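Local coordinates for protein Phosphoglucosamine/phosphogalactosamine mutase (Sulfolobus tokodaii, PDB 2F7L) that interconverts glucosamine 6-phosphate and glucosamine 1-phosphate, and the corresponding galactosamine phosphates, for UDP-GlcNAc and UDP-GalNAc synthesis, at residues 249-252 with 256-259; 263-268 with 365-370; 176-181 with 223-228. All coordinates share one frame; numbering follows the deposited sequence.

Contact 1 of 3, residues 249-252 with 256-259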
loop_
_atom_site.group_PDB
_atom_site.type_symbol
_atom_site.label_atom_id
_atom_site.label_comp_id
_atom_site.label_asym_id
_atom_site.label_seq_id
_atom_site.Cartn_x
_atom_site.Cartn_y
_atom_site.Cartn_z
ATOM N N PHE A 249 -7.098 9.673 4.136
ATOM C CA PHE A 249 -7.597 10.668 5.082
ATOM C C PHE A 249 -9.005 11.188 4.890
ATOM O O PHE A 249 -9.603 11.071 3.815
ATOM C CB PHE A 249 -6.644 11.871 5.123
ATOM C CG PHE A 249 -5.228 11.514 5.504
ATOM C CD1 PHE A 249 -4.347 10.999 4.558
ATOM C CD2 PHE A 249 -4.778 11.691 6.817
ATOM C CE1 PHE A 249 -3.033 10.668 4.902
ATOM C CE2 PHE A 249 -3.458 11.358 7.177
ATOM C CZ PHE A 249 -2.582 10.846 6.215
ATOM N N ILE A 250 -9.519 11.778 5.961
ATOM C CA ILE A 250 -10.859 12.357 5.982
ATOM C C ILE A 250 -10.695 13.708 6.662
ATOM O O ILE A 250 -10.353 13.754 7.839
ATOM C CB ILE A 250 -11.818 11.473 6.800
ATOM C CG1 ILE A 250 -11.770 10.039 6.263
ATOM C CG2 ILE A 250 -13.233 12.006 6.706
ATOM C CD1 ILE A 250 -12.609 9.060 7.064
ATOM N N ASP A 251 -10.917 14.799 5.929
ATOM C CA ASP A 251 -10.747 16.143 6.493
ATOM C C ASP A 251 -11.860 16.627 7.422
ATOM O O ASP A 251 -12.875 15.949 7.627
ATOM C CB ASP A 251 -10.567 17.166 5.384
ATOM C CG ASP A 251 -11.809 17.315 4.527
ATOM O OD1 ASP A 251 -12.925 17.027 5.034
ATOM O OD2 ASP A 251 -11.665 17.732 3.346
ATOM N N SER A 252 -11.648 17.818 7.977
ATOM C CA SER A 252 -12.581 18.453 8.913
ATOM C C SER A 252 -14.038 18.488 8.454
ATOM O O SER A 252 -14.945 18.490 9.279
ATOM C CB SER A 252 -12.097 19.864 9.210
ATOM O OG SER A 252 -11.246 20.320 8.163
ATOM N N VAL A 256 -14.098 11.990 2.765
ATOM C CA VAL A 256 -12.893 11.215 2.562
ATOM C C VAL A 256 -12.145 11.748 1.335
ATOM O O VAL A 256 -12.761 12.206 0.374
ATOM C CB VAL A 256 -13.200 9.677 2.427
ATOM C CG1 VAL A 256 -14.575 9.359 2.958
ATOM C CG2 VAL A 256 -13.032 9.223 1.006
ATOM N N GLN A 257 -10.818 11.708 1.404
ATOM C CA GLN A 257 -9.946 12.166 0.327
ATOM C C GLN A 257 -9.218 10.950 -0.257
ATOM O O GLN A 257 -8.759 10.080 0.475
ATOM C CB GLN A 257 -8.931 13.158 0.886
ATOM C CG GLN A 257 -9.551 14.400 1.538
ATOM C CD GLN A 257 -10.194 15.328 0.516
ATOM O OE1 GLN A 257 -9.845 15.301 -0.668
ATOM N NE2 GLN A 257 -11.116 16.159 0.972
ATOM N N TRP A 258 -9.100 10.885 -1.574
ATOM C CA TRP A 258 -8.458 9.725 -2.171
ATOM C C TRP A 258 -6.934 9.700 -2.069
ATOM O O TRP A 258 -6.259 10.742 -2.008
ATOM C CB TRP A 258 -8.891 9.554 -3.630
ATOM C CG TRP A 258 -8.847 8.112 -4.065
ATOM C CD1 TRP A 258 -8.306 7.617 -5.221
ATOM C CD2 TRP A 258 -9.264 6.968 -3.298
ATOM N NE1 TRP A 258 -8.349 6.243 -5.214
ATOM C CE2 TRP A 258 -8.930 5.819 -4.046
ATOM C CE3 TRP A 258 -9.882 6.803 -2.049
ATOM C CZ2 TRP A 258 -9.186 4.522 -3.582
ATOM C CZ3 TRP A 258 -10.131 5.511 -1.588
ATOM C CH2 TRP A 258 -9.785 4.394 -2.354
ATOM N N GLY A 259 -6.405 8.483 -2.047
ATOM C CA GLY A 259 -4.978 8.293 -1.919
ATOM C C GLY A 259 -4.065 9.183 -2.727
ATOM O O GLY A 259 -2.986 9.523 -2.256
HETATM O O HOH W 1 -6.631 10.442 1.872
#

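Contact 2 of 3, residues 263-268 with 365-370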
loop_
_atom_site.group_PDB
_atom_site.type_symbol
_atom_site.label_atom_id
_atom_site.label_comp_id
_atom_site.label_asym_id
_atom_site.label_seq_id
_atom_site.Cartn_x
_atom_site.Cartn_y
_atom_site.Cartn_z
ATOM N N GLY A 263 -1.584 12.004 -1.550
ATOM C CA GLY A 263 -0.261 11.575 -1.953
ATOM C C GLY A 263 0.433 12.776 -2.540
ATOM O O GLY A 263 1.640 12.963 -2.389
ATOM N N THR A 264 -0.357 13.605 -3.215
ATOM C CA THR A 264 0.132 14.825 -3.859
ATOM C C THR A 264 0.561 15.867 -2.813
ATOM O O THR A 264 1.642 16.436 -2.902
ATOM C CB THR A 264 -0.970 15.412 -4.794
ATOM O OG1 THR A 264 -1.127 14.565 -5.938
ATOM C CG2 THR A 264 -0.605 16.811 -5.247
ATOM N N LEU A 265 -0.307 16.096 -1.831
ATOM C CA LEU A 265 -0.054 17.026 -0.732
ATOM C C LEU A 265 1.201 16.591 0.036
ATOM O O LEU A 265 2.043 17.413 0.395
ATOM C CB LEU A 265 -1.266 17.018 0.207
ATOM C CG LEU A 265 -2.136 18.266 0.390
ATOM C CD1 LEU A 265 -2.062 19.140 -0.831
ATOM C CD2 LEU A 265 -3.573 17.853 0.670
ATOM N N LEU A 266 1.305 15.287 0.289
ATOM C CA LEU A 266 2.431 14.697 1.005
ATOM C C LEU A 266 3.664 14.718 0.129
ATOM O O LEU A 266 4.778 14.950 0.599
ATOM C CB LEU A 266 2.104 13.259 1.393
ATOM C CG LEU A 266 1.737 12.982 2.855
ATOM C CD1 LEU A 266 1.022 14.160 3.515
ATOM C CD2 LEU A 266 0.892 11.733 2.888
ATOM N N SER A 267 3.465 14.470 -1.157
ATOM C CA SER A 267 4.573 14.481 -2.098
ATOM C C SER A 267 5.155 15.905 -2.077
ATOM O O SER A 267 6.350 16.131 -2.259
ATOM C CB SER A 267 4.056 14.113 -3.489
ATOM O OG SER A 267 5.082 13.509 -4.253
ATOM N N TYR A 268 4.286 16.867 -1.829
ATOM C CA TYR A 268 4.692 18.260 -1.760
ATOM C C TYR A 268 5.582 18.515 -0.533
ATOM O O TYR A 268 6.742 18.928 -0.652
ATOM C CB TYR A 268 3.443 19.140 -1.695
ATOM C CG TYR A 268 3.726 20.554 -1.296
ATOM C CD1 TYR A 268 4.540 21.368 -2.085
ATOM C CD2 TYR A 268 3.210 21.076 -0.108
ATOM C CE1 TYR A 268 4.838 22.672 -1.699
ATOM C CE2 TYR A 268 3.504 22.381 0.290
ATOM C CZ TYR A 268 4.319 23.171 -0.510
ATOM O OH TYR A 268 4.628 24.450 -0.115
ATOM N N ASP A 365 -8.680 21.438 -0.279
ATOM C CA ASP A 365 -9.268 22.252 -1.314
ATOM C C ASP A 365 -8.208 22.946 -2.149
ATOM O O ASP A 365 -8.484 23.328 -3.268
ATOM C CB ASP A 365 -10.246 23.262 -0.732
ATOM C CG ASP A 365 -11.585 22.636 -0.380
ATOM O OD1 ASP A 365 -11.957 21.610 -0.998
ATOM O OD2 ASP A 365 -12.278 23.177 0.508
ATOM N N ARG A 366 -6.991 23.091 -1.637
ATOM C CA ARG A 366 -5.939 23.739 -2.417
ATOM C C ARG A 366 -5.559 22.927 -3.657
ATOM O O ARG A 366 -4.747 23.367 -4.457
ATOM C CB ARG A 366 -4.655 23.934 -1.600
ATOM C CG ARG A 366 -4.696 24.872 -0.387
ATOM C CD ARG A 366 -3.241 25.253 -0.064
ATOM N NE ARG A 366 -2.926 25.511 1.344
ATOM C CZ ARG A 366 -3.506 26.438 2.101
ATOM N NH1 ARG A 366 -4.468 27.227 1.613
ATOM N NH2 ARG A 366 -3.095 26.597 3.352
ATOM N N LEU A 367 -6.131 21.736 -3.814
ATOM C CA LEU A 367 -5.814 20.861 -4.960
ATOM C C LEU A 367 -6.818 20.958 -6.114
ATOM O O LEU A 367 -7.988 21.317 -5.919
ATOM C CB LEU A 367 -5.762 19.389 -4.512
ATOM C CG LEU A 367 -4.522 18.608 -4.079
ATOM C CD1 LEU A 367 -3.393 19.525 -3.721
ATOM C CD2 LEU A 367 -4.891 17.713 -2.901
ATOM N N PRO A 368 -6.373 20.623 -7.333
ATOM C CA PRO A 368 -7.253 20.668 -8.500
ATOM C C PRO A 368 -8.431 19.726 -8.243
ATOM O O PRO A 368 -8.251 18.642 -7.683
ATOM C CB PRO A 368 -6.357 20.160 -9.620
ATOM C CG PRO A 368 -5.003 20.615 -9.195
ATOM C CD PRO A 368 -4.993 20.296 -7.724
ATOM N N LYS A 369 -9.631 20.128 -8.640
ATOM C CA LYS A 369 -10.812 19.296 -8.436
ATOM C C LYS A 369 -11.193 18.557 -9.716
ATOM O O LYS A 369 -11.421 19.180 -10.748
ATOM C CB LYS A 369 -11.968 20.177 -7.944
ATOM C CG LYS A 369 -13.373 19.682 -8.264
ATOM C CD LYS A 369 -14.339 20.891 -8.535
ATOM C CE LYS A 369 -14.407 21.350 -10.042
ATOM N NZ LYS A 369 -13.106 21.702 -10.758
ATOM N N TYR A 370 -11.234 17.226 -9.641
ATOM C CA TYR A 370 -11.604 16.363 -10.773
ATOM C C TYR A 370 -12.723 15.394 -10.402
ATOM O O TYR A 370 -12.791 14.914 -9.275
ATOM C CB TYR A 370 -10.423 15.526 -11.252
ATOM C CG TYR A 370 -9.436 16.257 -12.112
ATOM C CD1 TYR A 370 -8.494 17.123 -11.552
ATOM C CD2 TYR A 370 -9.408 16.045 -13.494
ATOM C CE1 TYR A 370 -7.537 17.753 -12.347
ATOM C CE2 TYR A 370 -8.456 16.672 -14.303
ATOM C CZ TYR A 370 -7.522 17.520 -13.719
ATOM O OH TYR A 370 -6.562 18.108 -14.504
#

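Contact 3 of 3, residues 176-181 with 223-228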
loop_
_atom_site.group_PDB
_atom_site.type_symbol
_atom_site.label_atom_id
_atom_site.label_comp_id
_atom_site.label_asym_id
_atom_site.label_seq_id
_atom_site.Cartn_x
_atom_site.Cartn_y
_atom_site.Cartn_z
ATOM N N LEU A 176 -9.129 11.398 14.549
ATOM C CA LEU A 176 -9.868 10.125 14.624
ATOM C C LEU A 176 -9.076 9.096 13.812
ATOM O O LEU A 176 -8.601 9.388 12.715
ATOM C CB LEU A 176 -11.298 10.245 14.085
ATOM C CG LEU A 176 -11.975 8.882 13.916
ATOM C CD1 LEU A 176 -13.485 8.951 14.006
ATOM C CD2 LEU A 176 -11.569 8.350 12.555
ATOM N N ILE A 177 -8.927 7.900 14.373
ATOM C CA ILE A 177 -8.186 6.825 13.730
ATOM C C ILE A 177 -9.036 5.562 13.546
ATOM O O ILE A 177 -9.609 5.031 14.500
ATOM C CB ILE A 177 -6.937 6.498 14.550
ATOM C CG1 ILE A 177 -6.005 7.718 14.584
ATOM C CG2 ILE A 177 -6.233 5.311 13.963
ATOM C CD1 ILE A 177 -4.750 7.546 15.440
ATOM N N ASP A 178 -9.125 5.111 12.293
ATOM C CA ASP A 178 -9.889 3.922 11.920
ATOM C C ASP A 178 -8.921 2.854 11.425
ATOM O O ASP A 178 -8.643 2.753 10.226
ATOM C CB ASP A 178 -10.893 4.277 10.819
ATOM C CG ASP A 178 -11.859 3.128 10.491
ATOM O OD1 ASP A 178 -11.773 2.052 11.118
ATOM O OD2 ASP A 178 -12.715 3.316 9.597
ATOM N N PRO A 179 -8.377 2.049 12.356
ATOM C CA PRO A 179 -7.430 0.986 12.021
ATOM C C PRO A 179 -8.095 -0.263 11.467
ATOM O O PRO A 179 -7.430 -1.281 11.240
ATOM C CB PRO A 179 -6.728 0.741 13.344
ATOM C CG PRO A 179 -7.804 0.980 14.314
ATOM C CD PRO A 179 -8.443 2.226 13.816
ATOM N N ALA A 180 -9.406 -0.186 11.260
ATOM C CA ALA A 180 -10.172 -1.301 10.702
ATOM C C ALA A 180 -10.107 -2.590 11.506
ATOM O O ALA A 180 -9.994 -3.677 10.954
ATOM C CB ALA A 180 -9.735 -1.566 9.253
ATOM N N ASN A 181 -10.201 -2.464 12.816
ATOM C CA ASN A 181 -10.172 -3.629 13.696
ATOM C C ASN A 181 -8.879 -4.424 13.601
ATOM O O ASN A 181 -8.807 -5.572 14.050
ATOM C CB ASN A 181 -11.362 -4.510 13.380
ATOM C CG ASN A 181 -12.645 -3.871 13.786
ATOM O OD1 ASN A 181 -13.589 -3.744 12.997
ATOM N ND2 ASN A 181 -12.698 -3.454 15.034
ATOM N N LYS A 223 -17.658 5.200 4.557
ATOM C CA LYS A 223 -18.960 5.854 4.643
ATOM C C LYS A 223 -19.325 6.285 6.071
ATOM O O LYS A 223 -19.482 7.468 6.347
ATOM C CB LYS A 223 -20.056 4.916 4.104
ATOM C CG LYS A 223 -20.975 5.524 3.048
ATOM C CD LYS A 223 -20.155 6.104 1.879
ATOM C CE LYS A 223 -20.979 6.305 0.574
ATOM N NZ LYS A 223 -21.433 4.993 -0.002
ATOM N N GLU A 224 -19.437 5.324 6.980
ATOM C CA GLU A 224 -19.826 5.630 8.347
ATOM C C GLU A 224 -18.785 6.316 9.212
ATOM O O GLU A 224 -19.141 7.139 10.060
ATOM C CB GLU A 224 -20.283 4.373 9.064
ATOM C CG GLU A 224 -21.402 3.639 8.406
ATOM C CD GLU A 224 -21.706 2.380 9.157
ATOM O OE1 GLU A 224 -20.764 1.568 9.329
ATOM O OE2 GLU A 224 -22.870 2.199 9.598
ATOM N N THR A 225 -17.506 5.996 9.039
ATOM C CA THR A 225 -16.556 6.670 9.896
ATOM C C THR A 225 -16.488 8.139 9.460
ATOM O O THR A 225 -16.341 9.030 10.298
ATOM C CB THR A 225 -15.157 5.963 9.912
ATOM O OG1 THR A 225 -14.394 6.368 8.779
ATOM C CG2 THR A 225 -15.321 4.441 9.915
ATOM N N ALA A 226 -16.626 8.393 8.160
ATOM C CA ALA A 226 -16.629 9.767 7.646
ATOM C C ALA A 226 -17.703 10.526 8.441
ATOM O O ALA A 226 -17.559 11.712 8.760
ATOM C CB ALA A 226 -16.976 9.788 6.164
ATOM N N GLU A 227 -18.783 9.822 8.760
ATOM C CA GLU A 227 -19.859 10.392 9.542
ATOM C C GLU A 227 -19.306 10.847 10.886
ATOM O O GLU A 227 -19.202 12.035 11.150
ATOM C CB GLU A 227 -20.909 9.338 9.813
ATOM C CG GLU A 227 -22.291 9.858 9.718
ATOM C CD GLU A 227 -22.549 10.357 8.330
ATOM O OE1 GLU A 227 -22.522 11.600 8.112
ATOM O OE2 GLU A 227 -22.752 9.479 7.455
ATOM N N VAL A 228 -18.952 9.881 11.732
ATOM C CA VAL A 228 -18.422 10.176 13.049
ATOM C C VAL A 228 -17.293 11.203 12.998
ATOM O O VAL A 228 -17.096 11.945 13.955
ATOM C CB VAL A 228 -17.933 8.893 13.783
ATOM C CG1 VAL A 228 -19.048 7.872 13.844
ATOM C CG2 VAL A 228 -16.755 8.301 13.075
#

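Contact 1 of 3, residues 249-252 with 256-259
Gln-257 meets the strand end at two points, with its backbone at Phe-249 and its side-chain amide at Asp-251. The backbone bond is the straighter: N of Gln-257 lies 2.8 Å from O of Phe-249, with 168° at the hydrogen. Beside it, Ile-250 and Val-256 form a single beta bridge, their CA atoms 4.1 Å apart. With CG anti to its carbonyl carbon (chi1 -59°) and the chain bent at chi2, Gln-257 turns its amide toward Asp-251, bringing NE2 2.9 Å from OD2 of Asp-251. This bond is less straight: the amide nitrogen comes from above the carboxylate plane, and the two flat groups are turned 51° apart. OD2 also takes a salt bridge from Arg-255 in the intervening turn, so the amide is its second partner. Replacing this glutamine by an alanine is likely to leave OD2 of Asp-251 with Arg-255 but without its amide partner, and to open a gap beside Phe-364. The apolar part is slight, CG1 of Ile-250 passing obliquely by CB of Val-256 at 4.1 Å. Strand 248-251 is an outer strand of its mixed sheet, paired antiparallel with 236-239. Ile-250 and Val-256 turn to helix 223-231, Asp-251 and Gln-257 touch helix 360-365, and the chain after Trp-258 runs into helix 259-272.

Contact 2 of 3, residues 263-268 with 365-370
Leu-265 and Leu-367 carry the close part of this contact, methyl against methyl. CD1 of Leu-265 faces both branches of its partner: CD1 of Leu-367 is nearest, at a modelled 3.2 Å that the 2.8 Å resolution leaves uncertain, and CD2 of Leu-367 follows at 3.8 Å. A further approach, CD2 of Leu-265 to CD2 of Leu-367, is also 3.8 Å, and the side chains cross at a slant. Leu-265 is itself buried and also touches Leu-363 and Phe-364 of helix 360-365. The interaction is a helix flank meeting a connecting loop within the alpha/beta/alpha domain III range: helix 259-272 supplies Thr-264 and Leu-265, while residues 366-370 lead from helix 360-365 to strand 371-378, the first strand of the antiparallel C-terminal sheet. Contact thins toward Thr-264, whose CG2 reaches CD1 of Leu-367 at 4.2 Å as the two side chains slide past in opposite directions. With OG1 beside the backbone N (chi1 -71°) and CG2 anti to it, the threonine offers a methyl here while OG1 turns back to bond O of Asp-260. Leu-367 is only partly buried, with Tyr-294 of helix 290-296 as another neighbour. Looser still is Arg-366, partly exposed, which makes no contact with the helix segment; its NH1 forms a salt bridge with Glu-362.

Contact 3 of 3, residues 176-181 with 223-228
Leu-176 and Val-228 make the apolar half of the contact, and Asp-178 with Thr-225 the half nearer the end of the strand. The leucine extends with CG anti to its backbone N (chi1 169°), which carries CD1 out from the strand to 3.5 Å from CG2 of Val-228. The two side chains cross at about a right angle, and this methyl pair is the one within 4.2 Å. Asp-178 has the same extended first torsion (chi1 -173°) and stands with its carboxylate across Thr-225, again nearly at right angles. OG1 of Thr-225 is 3.6 Å from OD2 of Asp-178, not a hydrogen bond; the closer modelled approach of the threonine methyl is a clash and is doubtful. Thr-225 holds OG1 between its backbone N and carbonyl carbon (chi1 82°), where it makes a weak bond to O of Leu-222, and CG2 lies beside the backbone N. On the other carboxylate oxygen, OD1 of Asp-178 accepts N of Ala-180 at 3.3 Å, closing an Asx turn where the strand gives way to loop. Helix 223-231 belongs to a crossover from strand 198-201 to 236-239, two parallel strands flanking 174-178, and so packs over the middle one. The carboxylate is buried, and its charge is probably balanced by the salt bridge from OD2 to Arg-213, with Asn-203 bonding OD1 weakly. Across the contact, then, the joint is held by packing, while the aspartate's polar needs are served by the loops around it.

Contacts 1 and 3 share the mixed sheet of the domain II range, with centres 11 Å apart, and helix 223-231 joins them: CD1 of Ile-250 lies 3.7 Å from OG1 of Thr-225, and CG1 of Val-256 lies 4.0 Å from CB of Ala-226. Contact 2 is also centred 11 Å from contact 1 but follows it along the chain without further touch; residues 256-259 lead the chain from that sheet into helix 259-272. Contacts 2 and 3 stay apart, about 14 Å between nearest atoms. Asp-241, a probable magnesium ligand by analogy with relatives, is about 10 Å from Asp-178 and 11 Å from Phe-249, side chain to side chain; contact 2 is remote from it.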